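Local atomic coordinates of aminopeptidase C (Lactobacillus rhamnosus, PDB entry 4K7C), a protein that probably acts as a cysteine aminopeptidase of the papain-like C1 family, removing amino acids from the N termini of peptides. Residues 102-107 and 136-141; 153-158 and 243-248; 313-318 and 366-371; 358-363 and 407-412. All coordinates share one frame; numbering follows the deposited sequence.

Contact 1: 102-107 and 136-141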
loop_
_atom_site.group_PDB
_atom_site.type_symbol
_atom_site.label_atom_id
_atom_site.label_comp_id
_atom_site.label_asym_id
_atom_site.label_seq_id
_atom_site.Cartn_x
_atom_site.Cartn_y
_atom_site.Cartn_z
ATOM N N TRP A 102 -10.157 -30.239 -19.549
ATOM C CA TRP A 102 -10.082 -31.349 -20.479
ATOM C C TRP A 102 -8.638 -31.648 -20.852
ATOM O O TRP A 102 -8.245 -32.809 -20.929
ATOM C CB TRP A 102 -10.917 -31.057 -21.682
ATOM C CG TRP A 102 -12.379 -31.045 -21.357
ATOM C CD1 TRP A 102 -13.272 -30.031 -21.557
ATOM C CD2 TRP A 102 -13.125 -32.121 -20.779
ATOM N NE1 TRP A 102 -14.527 -30.424 -21.144
ATOM C CE2 TRP A 102 -14.458 -31.695 -20.666
ATOM C CE3 TRP A 102 -12.801 -33.398 -20.360
ATOM C CZ2 TRP A 102 -15.508 -32.538 -20.136
ATOM C CZ3 TRP A 102 -13.805 -34.223 -19.804
ATOM C CH2 TRP A 102 -15.133 -33.789 -19.684
ATOM N N ASP A 103 -7.810 -30.613 -20.912
ATOM C CA ASP A 103 -6.407 -30.804 -21.144
ATOM C C ASP A 103 -5.748 -31.649 -20.031
ATOM O O ASP A 103 -5.055 -32.702 -20.249
ATOM C CB ASP A 103 -5.679 -29.468 -21.312
ATOM C CG ASP A 103 -4.222 -29.657 -21.649
ATOM O OD1 ASP A 103 -3.949 -30.325 -22.678
ATOM O OD2 ASP A 103 -3.327 -29.113 -20.867
ATOM N N LYS A 104 -5.885 -31.242 -18.791
ATOM C CA LYS A 104 -5.401 -32.005 -17.656
ATOM C C LYS A 104 -5.917 -33.408 -17.541
ATOM O O LYS A 104 -5.219 -34.321 -17.200
ATOM C CB LYS A 104 -5.717 -31.256 -16.360
ATOM C CG LYS A 104 -4.978 -29.962 -16.130
ATOM C CD LYS A 104 -4.084 -30.040 -14.937
ATOM C CE LYS A 104 -3.118 -28.846 -14.733
ATOM N NZ LYS A 104 -2.116 -28.626 -15.799
ATOM N N PHE A 105 -7.216 -33.580 -17.772
ATOM C CA PHE A 105 -7.774 -34.893 -17.669
ATOM C C PHE A 105 -7.246 -35.812 -18.797
ATOM O O PHE A 105 -6.825 -36.942 -18.524
ATOM C CB PHE A 105 -9.292 -34.814 -17.652
ATOM C CG PHE A 105 -9.929 -36.120 -17.267
ATOM C CD1 PHE A 105 -9.554 -36.756 -16.082
ATOM C CD2 PHE A 105 -10.899 -36.680 -18.056
ATOM C CE1 PHE A 105 -10.059 -37.972 -15.724
ATOM C CE2 PHE A 105 -11.441 -37.917 -17.647
ATOM C CZ PHE A 105 -11.052 -38.521 -16.468
ATOM N N GLU A 106 -7.221 -35.310 -20.018
ATOM C CA GLU A 106 -6.714 -36.081 -21.200
ATOM C C GLU A 106 -5.248 -36.337 -21.002
ATOM O O GLU A 106 -4.803 -37.448 -21.169
ATOM C CB GLU A 106 -6.968 -35.338 -22.497
ATOM C CG GLU A 106 -8.443 -35.356 -22.892
ATOM C CD GLU A 106 -8.933 -36.706 -23.518
ATOM O OE1 GLU A 106 -8.133 -37.642 -23.822
ATOM O OE2 GLU A 106 -10.194 -36.808 -23.681
ATOM N N LYS A 107 -4.503 -35.340 -20.508
ATOM C CA LYS A 107 -3.062 -35.596 -20.217
ATOM C C LYS A 107 -2.809 -36.698 -19.166
ATOM O O LYS A 107 -1.806 -37.349 -19.262
ATOM C CB LYS A 107 -2.351 -34.301 -19.843
ATOM C CG LYS A 107 -2.082 -33.363 -20.978
ATOM C CD LYS A 107 -1.488 -32.015 -20.483
ATOM C CE LYS A 107 -0.946 -31.249 -21.638
ATOM N NZ LYS A 107 -0.839 -29.804 -21.255
ATOM N N GLN A 136 2.558 -34.255 -16.255
ATOM C CA GLN A 136 1.842 -33.334 -17.080
ATOM C C GLN A 136 2.290 -31.927 -16.740
ATOM O O GLN A 136 3.022 -31.731 -15.777
ATOM C CB GLN A 136 0.355 -33.508 -16.902
ATOM C CG GLN A 136 -0.089 -33.389 -15.445
ATOM C CD GLN A 136 -0.350 -31.947 -15.026
ATOM O OE1 GLN A 136 -1.030 -31.162 -15.720
ATOM N NE2 GLN A 136 0.192 -31.583 -13.911
ATOM N N GLN A 137 1.834 -30.960 -17.502
ATOM C CA GLN A 137 2.076 -29.567 -17.196
ATOM C C GLN A 137 0.998 -28.720 -17.833
ATOM O O GLN A 137 0.172 -29.205 -18.596
ATOM C CB GLN A 137 3.468 -29.176 -17.706
ATOM C CG GLN A 137 3.685 -29.341 -19.209
ATOM C CD GLN A 137 5.115 -29.032 -19.648
ATOM O OE1 GLN A 137 5.525 -27.913 -19.586
ATOM N NE2 GLN A 137 5.854 -30.045 -20.114
ATOM N N ASP A 138 1.020 -27.438 -17.535
ATOM C CA ASP A 138 0.044 -26.484 -18.115
ATOM C C ASP A 138 0.166 -26.259 -19.591
ATOM O O ASP A 138 -0.850 -26.043 -20.226
ATOM C CB ASP A 138 0.064 -25.113 -17.417
ATOM C CG ASP A 138 -0.499 -25.131 -15.991
ATOM O OD1 ASP A 138 -0.918 -26.168 -15.413
ATOM O OD2 ASP A 138 -0.462 -24.044 -15.336
ATOM N N GLY A 139 1.399 -26.244 -20.137
ATOM C CA GLY A 139 1.608 -25.888 -21.496
ATOM C C GLY A 139 1.171 -26.878 -22.572
ATOM O O GLY A 139 0.985 -28.095 -22.322
ATOM N N GLY A 140 1.246 -26.375 -23.801
ATOM C CA GLY A 140 0.925 -27.200 -24.948
ATOM C C GLY A 140 1.314 -26.602 -26.285
ATOM O O GLY A 140 2.166 -25.698 -26.390
ATOM N N GLN A 141 0.753 -27.181 -27.345
ATOM C CA GLN A 141 0.963 -26.721 -28.693
ATOM C C GLN A 141 -0.399 -26.673 -29.413
ATOM O O GLN A 141 -1.392 -27.269 -28.942
ATOM C CB GLN A 141 1.979 -27.672 -29.393
ATOM C CG GLN A 141 3.254 -27.907 -28.610
ATOM C CD GLN A 141 4.434 -28.402 -29.442
ATOM O OE1 GLN A 141 4.386 -28.422 -30.670
ATOM N NE2 GLN A 141 5.504 -28.769 -28.779
HETATM O O HOH W 1 -2.940 -28.055 -18.695
#
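K107 and Q136 mark the closest backbone approach of helix 96-117 to the loop 136-141, their CA atoms 6.2 Å apart, and two lysines span the gap. The K107 chain runs straight beyond CG and brings NZ among the loop carbonyls. G139 O lies 2.7 Å from K107 NZ, which sits above that carbonyl plane, while Q137 O accepts from K107 NZ at 2.9 Å. A third grip comes from the helix itself: with CG anti to the backbone nitrogen (chi1 -176°), D103 turns the syn lone pair of OD2 to K107 NZ in a 2.6 Å salt bridge. K104 bends at chi2 and chi4; its NZ meets a lone pair of Q136 OE1 at 2.8 Å, in the carbonyl plane, the side chains crossing at about a right angle. K104 NZ also forms a 2.8 Å salt bridge with the anti lone pair of D138 OD1 and donates to a water at 3.1 Å. S169 and G68 N hold the other D138 oxygen, and D138 O accepts from W71 NE1, joining helix 70-87 to the loop. Each buried ammonium thus faces one carboxylate and neutral oxygens, which is likely to keep both lysines charged.

Contact 2: 153-158 and 243-248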
loop_
_atom_site.group_PDB
_atom_site.type_symbol
_atom_site.label_atom_id
_atom_site.label_comp_id
_atom_site.label_asym_id
_atom_site.label_seq_id
_atom_site.Cartn_x
_atom_site.Cartn_y
_atom_site.Cartn_z
ATOM N N GLY A 153 -15.547 -29.183 -27.632
ATOM C CA GLY A 153 -16.040 -27.862 -27.985
ATOM C C GLY A 153 -15.541 -26.764 -27.097
ATOM O O GLY A 153 -14.402 -26.837 -26.657
ATOM N N ILE A 154 -16.330 -25.741 -26.906
ATOM C CA ILE A 154 -15.904 -24.595 -26.119
ATOM C C ILE A 154 -17.158 -23.930 -25.572
ATOM O O ILE A 154 -18.281 -24.127 -26.066
ATOM C CB ILE A 154 -14.963 -23.625 -26.942
ATOM C CG1 ILE A 154 -14.114 -22.687 -26.018
ATOM C CG2 ILE A 154 -15.719 -22.803 -27.992
ATOM C CD1 ILE A 154 -13.304 -23.393 -24.933
ATOM N N VAL A 155 -16.962 -23.118 -24.551
ATOM C CA VAL A 155 -18.002 -22.326 -23.930
ATOM C C VAL A 155 -17.554 -20.865 -23.659
ATOM O O VAL A 155 -16.342 -20.603 -23.518
ATOM C CB VAL A 155 -18.531 -22.980 -22.629
ATOM C CG1 VAL A 155 -18.997 -24.398 -22.893
ATOM C CG2 VAL A 155 -17.527 -22.935 -21.483
ATOM N N PRO A 156 -18.515 -19.951 -23.567
ATOM C CA PRO A 156 -18.220 -18.620 -23.038
ATOM C C PRO A 156 -17.550 -18.711 -21.674
ATOM O O PRO A 156 -17.830 -19.544 -20.849
ATOM C CB PRO A 156 -19.595 -18.007 -22.884
ATOM C CG PRO A 156 -20.435 -18.701 -23.904
ATOM C CD PRO A 156 -19.990 -20.115 -23.717
ATOM N N LYS A 157 -16.699 -17.743 -21.410
ATOM C CA LYS A 157 -16.086 -17.596 -20.117
ATOM C C LYS A 157 -17.085 -17.545 -18.961
ATOM O O LYS A 157 -16.895 -18.195 -17.949
ATOM C CB LYS A 157 -15.117 -16.369 -20.129
ATOM C CG LYS A 157 -14.182 -16.390 -18.883
ATOM C CD LYS A 157 -13.463 -15.076 -18.742
ATOM C CE LYS A 157 -12.532 -15.066 -17.593
ATOM N NZ LYS A 157 -11.582 -16.202 -17.851
ATOM N N SER A 158 -18.165 -16.805 -19.106
ATOM C CA SER A 158 -19.199 -16.725 -18.079
ATOM C C SER A 158 -19.805 -18.045 -17.715
ATOM O O SER A 158 -20.326 -18.171 -16.657
ATOM C CB SER A 158 -20.339 -15.778 -18.499
ATOM O OG SER A 158 -21.009 -16.280 -19.642
ATOM N N LEU A 243 -27.785 -24.789 -25.823
ATOM C CA LEU A 243 -26.532 -25.047 -26.519
ATOM C C LEU A 243 -25.746 -26.121 -25.752
ATOM O O LEU A 243 -25.911 -26.313 -24.525
ATOM C CB LEU A 243 -25.756 -23.758 -26.629
ATOM C CG LEU A 243 -26.237 -22.641 -27.550
ATOM C CD1 LEU A 243 -25.556 -21.337 -27.218
ATOM C CD2 LEU A 243 -25.966 -23.016 -28.982
ATOM N N THR A 244 -24.866 -26.841 -26.504
ATOM C CA THR A 244 -23.833 -27.639 -25.900
ATOM C C THR A 244 -22.475 -26.935 -26.223
ATOM O O THR A 244 -22.425 -26.029 -27.099
ATOM C CB THR A 244 -23.830 -29.084 -26.342
ATOM O OG1 THR A 244 -23.191 -29.159 -27.625
ATOM C CG2 THR A 244 -25.201 -29.655 -26.369
ATOM N N PRO A 245 -21.369 -27.378 -25.577
ATOM C CA PRO A 245 -20.036 -26.839 -25.952
ATOM C C PRO A 245 -19.750 -27.068 -27.430
ATOM O O PRO A 245 -19.168 -26.228 -28.126
ATOM C CB PRO A 245 -19.089 -27.593 -24.998
ATOM C CG PRO A 245 -19.933 -27.737 -23.741
ATOM C CD PRO A 245 -21.291 -28.149 -24.325
ATOM N N GLN A 246 -20.206 -28.199 -27.948
ATOM C CA GLN A 246 -20.008 -28.483 -29.368
ATOM C C GLN A 246 -20.900 -27.720 -30.316
ATOM O O GLN A 246 -20.392 -27.205 -31.283
ATOM C CB GLN A 246 -19.972 -29.990 -29.616
ATOM C CG GLN A 246 -18.889 -30.621 -28.733
ATOM C CD GLN A 246 -18.588 -32.041 -29.083
ATOM O OE1 GLN A 246 -19.049 -32.992 -28.425
ATOM N NE2 GLN A 246 -17.851 -32.211 -30.167
ATOM N N THR A 247 -22.201 -27.558 -30.018
ATOM C CA THR A 247 -23.001 -26.687 -30.860
ATOM C C THR A 247 -22.616 -25.182 -30.786
ATOM O O THR A 247 -22.680 -24.464 -31.744
ATOM C CB THR A 247 -24.530 -26.892 -30.666
ATOM O OG1 THR A 247 -24.883 -26.608 -29.329
ATOM C CG2 THR A 247 -24.870 -28.305 -31.000
ATOM N N PHE A 248 -22.214 -24.736 -29.607
ATOM C CA PHE A 248 -21.677 -23.374 -29.440
ATOM C C PHE A 248 -20.456 -23.202 -30.344
ATOM O O PHE A 248 -20.376 -22.253 -31.122
ATOM C CB PHE A 248 -21.330 -23.133 -27.963
ATOM C CG PHE A 248 -20.776 -21.780 -27.734
ATOM C CD1 PHE A 248 -21.622 -20.686 -27.616
ATOM C CD2 PHE A 248 -19.389 -21.557 -27.833
ATOM C CE1 PHE A 248 -21.094 -19.396 -27.507
ATOM C CE2 PHE A 248 -18.901 -20.260 -27.734
ATOM C CZ PHE A 248 -19.754 -19.187 -27.574
#
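I154 N donates an almost straight hydrogen bond (167°) to P245 O at 3.1 Å, although the donor stands well above the carbonyl plane and misses the lone pairs. Beside it G153 passes so near the first turn of helix 245-253 that a CB would clash with P245 O, and its positive phi also favours glycine. Most of the apolar contacts gather on F248. P156 comes from the opposite direction and lays CD over the middle of the ring, 4.0 Å from its centroid to CD, a CH-pi contact. I154 CG2 instead meets the ring in its plane, at the edge, 3.9 Å from F248 CD2. V155 and P245 lie side by side, with V155 CG1 3.6 Å from P245 CG. The start of the helix that presents P245 and F248 is fixed by a capping box: T247 N donates to T244 OG1 at 3.0 Å, and T244 N returns a bond to T247 OG1 at 2.8 Å. F248 turns its ring away from its own nitrogen (chi1 180°) and toward the loop. Farther out, Y252 stacks with the F248 ring and F228 of strand 226-231 meets it edge-to-face, while Y98 of helix 96-117 packs against I154, V155 and P245.

Contact 3: 313-318 and 366-371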
loop_
_atom_site.group_PDB
_atom_site.type_symbol
_atom_site.label_atom_id
_atom_site.label_comp_id
_atom_site.label_asym_id
_atom_site.label_seq_id
_atom_site.Cartn_x
_atom_site.Cartn_y
_atom_site.Cartn_z
ATOM N N GLU A 313 -6.810 -11.747 -40.553
ATOM C CA GLU A 313 -6.848 -12.823 -39.574
ATOM C C GLU A 313 -5.547 -12.812 -38.742
ATOM O O GLU A 313 -4.438 -12.753 -39.297
ATOM C CB GLU A 313 -6.911 -14.147 -40.285
ATOM C CG GLU A 313 -8.230 -14.344 -41.083
ATOM C CD GLU A 313 -8.171 -15.421 -42.198
ATOM O OE1 GLU A 313 -7.146 -16.140 -42.418
ATOM O OE2 GLU A 313 -9.185 -15.522 -42.918
ATOM N N SER A 314 -5.743 -12.909 -37.446
ATOM C CA SER A 314 -4.673 -12.999 -36.453
ATOM C C SER A 314 -3.922 -14.325 -36.503
ATOM O O SER A 314 -4.373 -15.342 -37.097
ATOM C CB SER A 314 -5.285 -12.685 -35.059
ATOM O OG SER A 314 -6.143 -13.688 -34.567
ATOM N N VAL A 315 -2.738 -14.348 -35.968
ATOM C CA VAL A 315 -1.888 -15.503 -36.152
ATOM C C VAL A 315 -1.307 -16.001 -34.814
ATOM O O VAL A 315 -0.512 -15.264 -34.181
ATOM C CB VAL A 315 -0.704 -15.172 -37.127
ATOM C CG1 VAL A 315 0.210 -16.337 -37.341
ATOM C CG2 VAL A 315 -1.167 -14.658 -38.506
ATOM N N TRP A 316 -1.661 -17.203 -34.381
ATOM C CA TRP A 316 -1.089 -17.794 -33.206
ATOM C C TRP A 316 0.392 -18.073 -33.491
ATOM O O TRP A 316 0.758 -18.537 -34.600
ATOM C CB TRP A 316 -1.784 -19.110 -32.892
ATOM C CG TRP A 316 -1.489 -19.857 -31.667
ATOM C CD1 TRP A 316 -2.261 -19.984 -30.588
ATOM C CD2 TRP A 316 -0.379 -20.791 -31.431
ATOM N NE1 TRP A 316 -1.748 -20.831 -29.688
ATOM C CE2 TRP A 316 -0.578 -21.341 -30.161
ATOM C CE3 TRP A 316 0.815 -21.062 -32.097
ATOM C CZ2 TRP A 316 0.295 -22.235 -29.586
ATOM C CZ3 TRP A 316 1.655 -22.000 -31.554
ATOM C CH2 TRP A 316 1.429 -22.569 -30.305
ATOM N N PHE A 317 1.232 -17.683 -32.524
ATOM C CA PHE A 317 2.683 -17.932 -32.628
ATOM C C PHE A 317 3.364 -18.276 -31.343
ATOM O O PHE A 317 2.930 -17.846 -30.279
ATOM C CB PHE A 317 3.425 -16.727 -33.314
ATOM C CG PHE A 317 3.727 -15.564 -32.421
ATOM C CD1 PHE A 317 2.743 -14.659 -32.101
ATOM C CD2 PHE A 317 5.022 -15.332 -31.984
ATOM C CE1 PHE A 317 2.973 -13.591 -31.282
ATOM C CE2 PHE A 317 5.291 -14.182 -31.212
ATOM C CZ PHE A 317 4.253 -13.316 -30.872
ATOM N N GLY A 318 4.439 -19.082 -31.488
ATOM C CA GLY A 318 5.289 -19.563 -30.424
ATOM C C GLY A 318 6.675 -18.957 -30.487
ATOM O O GLY A 318 7.275 -18.879 -31.530
HETATM N N MSE A 366 1.613 -16.490 -28.123
HETATM C CA MSE A 366 0.903 -15.217 -28.205
HETATM C C MSE A 366 0.251 -15.178 -29.585
HETATM O O MSE A 366 0.231 -16.156 -30.306
HETATM C CB MSE A 366 1.815 -14.004 -27.864
HETATM C CG MSE A 366 2.391 -14.129 -26.446
HETATM SE SE MSE A 366 3.630 -12.637 -26.034
HETATM C CE MSE A 366 5.128 -13.161 -27.182
ATOM N N VAL A 367 -0.265 -14.000 -29.963
ATOM C CA VAL A 367 -0.975 -13.792 -31.186
ATOM C C VAL A 367 -0.440 -12.504 -31.879
ATOM O O VAL A 367 -0.346 -11.444 -31.261
ATOM C CB VAL A 367 -2.527 -13.714 -30.918
ATOM C CG1 VAL A 367 -3.282 -13.366 -32.215
ATOM C CG2 VAL A 367 -3.059 -14.942 -30.283
ATOM N N LEU A 368 -0.083 -12.648 -33.151
ATOM C CA LEU A 368 0.152 -11.497 -34.035
ATOM C C LEU A 368 -1.154 -10.896 -34.477
ATOM O O LEU A 368 -2.016 -11.615 -35.026
ATOM C CB LEU A 368 0.972 -11.899 -35.294
ATOM C CG LEU A 368 2.221 -12.718 -34.899
ATOM C CD1 LEU A 368 2.810 -13.313 -36.135
ATOM C CD2 LEU A 368 3.331 -11.860 -34.247
ATOM N N THR A 369 -1.264 -9.597 -34.264
ATOM C CA THR A 369 -2.472 -8.804 -34.623
ATOM C C THR A 369 -2.200 -7.586 -35.481
ATOM O O THR A 369 -3.085 -6.816 -35.760
ATOM C CB THR A 369 -3.314 -8.420 -33.394
ATOM O OG1 THR A 369 -2.649 -7.373 -32.658
ATOM C CG2 THR A 369 -3.611 -9.687 -32.463
ATOM N N GLY A 370 -0.995 -7.513 -36.018
ATOM C CA GLY A 370 -0.570 -6.344 -36.801
ATOM C C GLY A 370 0.878 -6.540 -37.197
ATOM O O GLY A 370 1.595 -7.393 -36.638
ATOM N N VAL A 371 1.257 -5.780 -38.220
ATOM C CA VAL A 371 2.630 -5.730 -38.772
ATOM C C VAL A 371 2.801 -4.427 -39.456
ATOM O O VAL A 371 1.870 -3.967 -40.103
ATOM C CB VAL A 371 2.966 -6.971 -39.696
ATOM C CG1 VAL A 371 2.127 -6.972 -40.985
ATOM C CG2 VAL A 371 4.468 -7.062 -39.895
#
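F317 and L368 cross at about a right angle, the leucine laying one methyl over the phenyl ring. L368 CD2 sits 3.7 Å from the centroid of the F317 ring, displaced toward the rim, in a CH-pi contact, and L368 CG comes within 3.4 Å of F317 CD1. With CG between the backbone nitrogen and the carbonyl carbon (chi1 81°), F317 swings its ring over the neighbouring strand, against M366 and L368. The selenomethionine M366 has CB 3.6 Å from F317 CE1, and its chain, bent at chi3, brings M366 CE to 3.8 Å from F317 CZ. Without the ring, as with an alanine here, L368 CD2 is likely to lose its aromatic face and a gap to open beside M366. V315 completes this apolar face, its CB 4.1 Å from L368 CD1. W316 and V367 point to the reverse face, where V367 CG1 packs at 3.5 Å on S314 CB. W316 NE1 is hydrogen-bonded to W71 O, and its ring meets W142 edge-to-face.

Four backbone bonds fix the register of the two short strand segments, whose axes approach to 4.5 Å at 133°. V315 and L368 form one hydrogen-bonded pair and F317 and M366 another, with W316 and V367 the non-hydrogen-bonded pair between them; F317 N to M366 O, at 2.9 Å, is nearly straight (174°). Helix 70-87 packs on the face of W316 and V367, while V383 of strand 377-384 touches F317 and M366. This is an antiparallel pair in the beta-rich part of a papain-like peptidase, the long helix against its sheet.

Contact 4: 358-363 and 407-412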
loop_
_atom_site.group_PDB
_atom_site.type_symbol
_atom_site.label_atom_id
_atom_site.label_comp_id
_atom_site.label_asym_id
_atom_site.label_seq_id
_atom_site.Cartn_x
_atom_site.Cartn_y
_atom_site.Cartn_z
ATOM N N GLY A 358 20.660 -25.646 -26.291
ATOM C CA GLY A 358 19.809 -25.520 -25.082
ATOM C C GLY A 358 19.573 -24.116 -24.543
ATOM O O GLY A 358 19.004 -23.916 -23.451
ATOM N N GLU A 359 19.993 -23.143 -25.320
ATOM C CA GLU A 359 19.876 -21.750 -24.958
ATOM C C GLU A 359 18.446 -21.219 -25.212
ATOM O O GLU A 359 18.004 -20.377 -24.478
ATOM C CB GLU A 359 20.899 -20.939 -25.737
ATOM C CG GLU A 359 20.794 -19.389 -25.601
ATOM C CD GLU A 359 20.689 -18.854 -24.160
ATOM O OE1 GLU A 359 21.189 -19.486 -23.240
ATOM O OE2 GLU A 359 20.141 -17.742 -24.026
ATOM N N SER A 360 17.747 -21.715 -26.257
ATOM C CA SER A 360 16.449 -21.155 -26.625
ATOM C C SER A 360 15.547 -22.220 -27.154
ATOM O O SER A 360 16.017 -23.171 -27.739
ATOM C CB SER A 360 16.593 -20.049 -27.662
ATOM O OG SER A 360 15.431 -19.248 -27.860
ATOM N N LEU A 361 14.249 -22.006 -27.030
ATOM C CA LEU A 361 13.190 -22.917 -27.536
ATOM C C LEU A 361 11.868 -22.155 -27.304
ATOM O O LEU A 361 11.893 -21.026 -26.765
ATOM C CB LEU A 361 13.218 -24.302 -26.925
ATOM C CG LEU A 361 13.466 -24.481 -25.432
ATOM C CD1 LEU A 361 12.388 -23.802 -24.656
ATOM C CD2 LEU A 361 13.487 -25.930 -25.029
HETATM N N MSE A 362 10.725 -22.629 -27.832
HETATM C CA MSE A 362 9.434 -21.936 -27.546
HETATM C C MSE A 362 9.082 -22.111 -26.099
HETATM O O MSE A 362 9.121 -23.210 -25.586
HETATM C CB MSE A 362 8.199 -22.404 -28.380
HETATM C CG MSE A 362 6.861 -21.954 -27.739
HETATM SE SE MSE A 362 5.332 -22.618 -28.829
HETATM C CE MSE A 362 3.763 -21.685 -28.256
ATOM N N THR A 363 8.772 -21.009 -25.433
ATOM C CA THR A 363 8.408 -20.962 -24.051
ATOM C C THR A 363 7.026 -20.283 -23.843
ATOM O O THR A 363 6.462 -20.369 -22.757
ATOM C CB THR A 363 9.431 -20.208 -23.207
ATOM O OG1 THR A 363 9.421 -18.843 -23.631
ATOM C CG2 THR A 363 10.839 -20.819 -23.352
ATOM N N PHE A 407 13.768 -15.338 -32.551
ATOM C CA PHE A 407 13.147 -15.913 -31.395
ATOM C C PHE A 407 11.716 -16.439 -31.588
ATOM O O PHE A 407 11.158 -17.046 -30.670
ATOM C CB PHE A 407 13.195 -14.967 -30.150
ATOM C CG PHE A 407 14.593 -14.616 -29.764
ATOM C CD1 PHE A 407 15.512 -15.624 -29.465
ATOM C CD2 PHE A 407 15.062 -13.340 -29.875
ATOM C CE1 PHE A 407 16.842 -15.302 -29.139
ATOM C CE2 PHE A 407 16.389 -13.021 -29.567
ATOM C CZ PHE A 407 17.273 -14.018 -29.200
ATOM N N VAL A 408 11.169 -16.223 -32.761
ATOM C CA VAL A 408 9.903 -16.893 -33.111
ATOM C C VAL A 408 10.190 -18.232 -33.805
ATOM O O VAL A 408 10.961 -18.263 -34.813
ATOM C CB VAL A 408 9.071 -16.043 -34.022
ATOM C CG1 VAL A 408 7.771 -16.791 -34.569
ATOM C CG2 VAL A 408 8.679 -14.754 -33.337
ATOM N N TYR A 409 9.569 -19.292 -33.285
ATOM C CA TYR A 409 9.755 -20.632 -33.777
ATOM C C TYR A 409 8.529 -21.260 -34.445
ATOM O O TYR A 409 8.734 -22.208 -35.193
ATOM C CB TYR A 409 10.206 -21.565 -32.710
ATOM C CG TYR A 409 11.529 -21.139 -32.031
ATOM C CD1 TYR A 409 12.714 -21.410 -32.621
ATOM C CD2 TYR A 409 11.537 -20.510 -30.778
ATOM C CE1 TYR A 409 13.932 -21.023 -32.086
ATOM C CE2 TYR A 409 12.777 -20.176 -30.193
ATOM C CZ TYR A 409 13.970 -20.445 -30.848
ATOM O OH TYR A 409 15.181 -20.102 -30.281
ATOM N N GLN A 410 7.336 -20.712 -34.218
ATOM C CA GLN A 410 6.122 -21.321 -34.739
ATOM C C GLN A 410 5.054 -20.301 -35.053
ATOM O O GLN A 410 4.901 -19.323 -34.320
ATOM C CB GLN A 410 5.535 -22.219 -33.682
ATOM C CG GLN A 410 6.361 -23.377 -33.234
ATOM C CD GLN A 410 5.546 -24.202 -32.289
ATOM O OE1 GLN A 410 5.972 -25.272 -31.780
ATOM N NE2 GLN A 410 4.363 -23.685 -32.007
ATOM N N VAL A 411 4.342 -20.526 -36.163
ATOM C CA VAL A 411 3.134 -19.768 -36.489
ATOM C C VAL A 411 2.100 -20.827 -36.985
ATOM O O VAL A 411 2.502 -21.902 -37.435
ATOM C CB VAL A 411 3.266 -18.710 -37.591
ATOM C CG1 VAL A 411 3.965 -17.461 -37.064
ATOM C CG2 VAL A 411 4.003 -19.249 -38.809
ATOM N N VAL A 412 0.833 -20.562 -36.730
ATOM C CA VAL A 412 -0.231 -21.386 -37.237
ATOM C C VAL A 412 -0.906 -20.642 -38.372
ATOM O O VAL A 412 -1.454 -19.537 -38.220
ATOM C CB VAL A 412 -1.218 -21.821 -36.149
ATOM C CG1 VAL A 412 -2.365 -22.618 -36.724
ATOM C CG2 VAL A 412 -0.539 -22.628 -35.086
#
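S360 and Y409 supply the polar link of the contact, their hydroxyls 2.6 Å apart from S360 OG to Y409 OH. The serine oxygen lies at the edge of the tyrosine ring, near its plane, placed there by an S360 torsion that turns OG away from the residue's own nitrogen and beside its carbonyl carbon (chi1 -167°). S360 OG is also hydrogen-bonded to a carboxylate oxygen of D320.

Van der Waals contacts follow the loop along the same ring. Y409 CE2 lies 3.6 Å from L361 C, and Y409 CD2 is 3.7 Å from M362 N, both backbone atoms approaching obliquely. F407 adds its own ring edge, with CD1 4.0 Å from S360 OG. Replacing Y409 by a leucine would remove the hydroxyl, and S360 would probably be left with one partner fewer and a gap open beside the backbone of L361 and M362.

At the other end of the contact the extended side chains of the selenomethionine M362 and of Q410 cross at about a right angle, bringing M362 SE 3.5 Å from Q410 NE2, though both residues have alternate conformers and this detail is doubtful. Y409 and Q410 both face G318 in a classic beta bulge, which accounts for two successive side chains directed at the loop.

With the Y409 hydroxyl and a D320 carboxylate oxygen both close to S360 OG, a polar cluster holds the loop at S360, tying the approach to strand 364-374 to strand 408-414.

Along the chain, contact 1 comes first, closing a largely helical loop of 28 residues between helix 96-117 and the segment leading into helix 142-152. Contact 2 opens only afterwards and spans 84 residues, joining the exit of helix 142-152 to the helix that follows hairpin 226-243. Contacts 3 and 4 span 47 and 43 residues, the second more than half strand, and cross, their segments alternating in the order 313-318, 358-363, 366-371 and 407-412. Strands 315-319 and 408-414 join them as sheet neighbours, where G318 pairs with Y409 and Q410. In the conformers given, Q141 lies against Q410, a tentative touch between contacts 1 and 4; contact 2 stands apart.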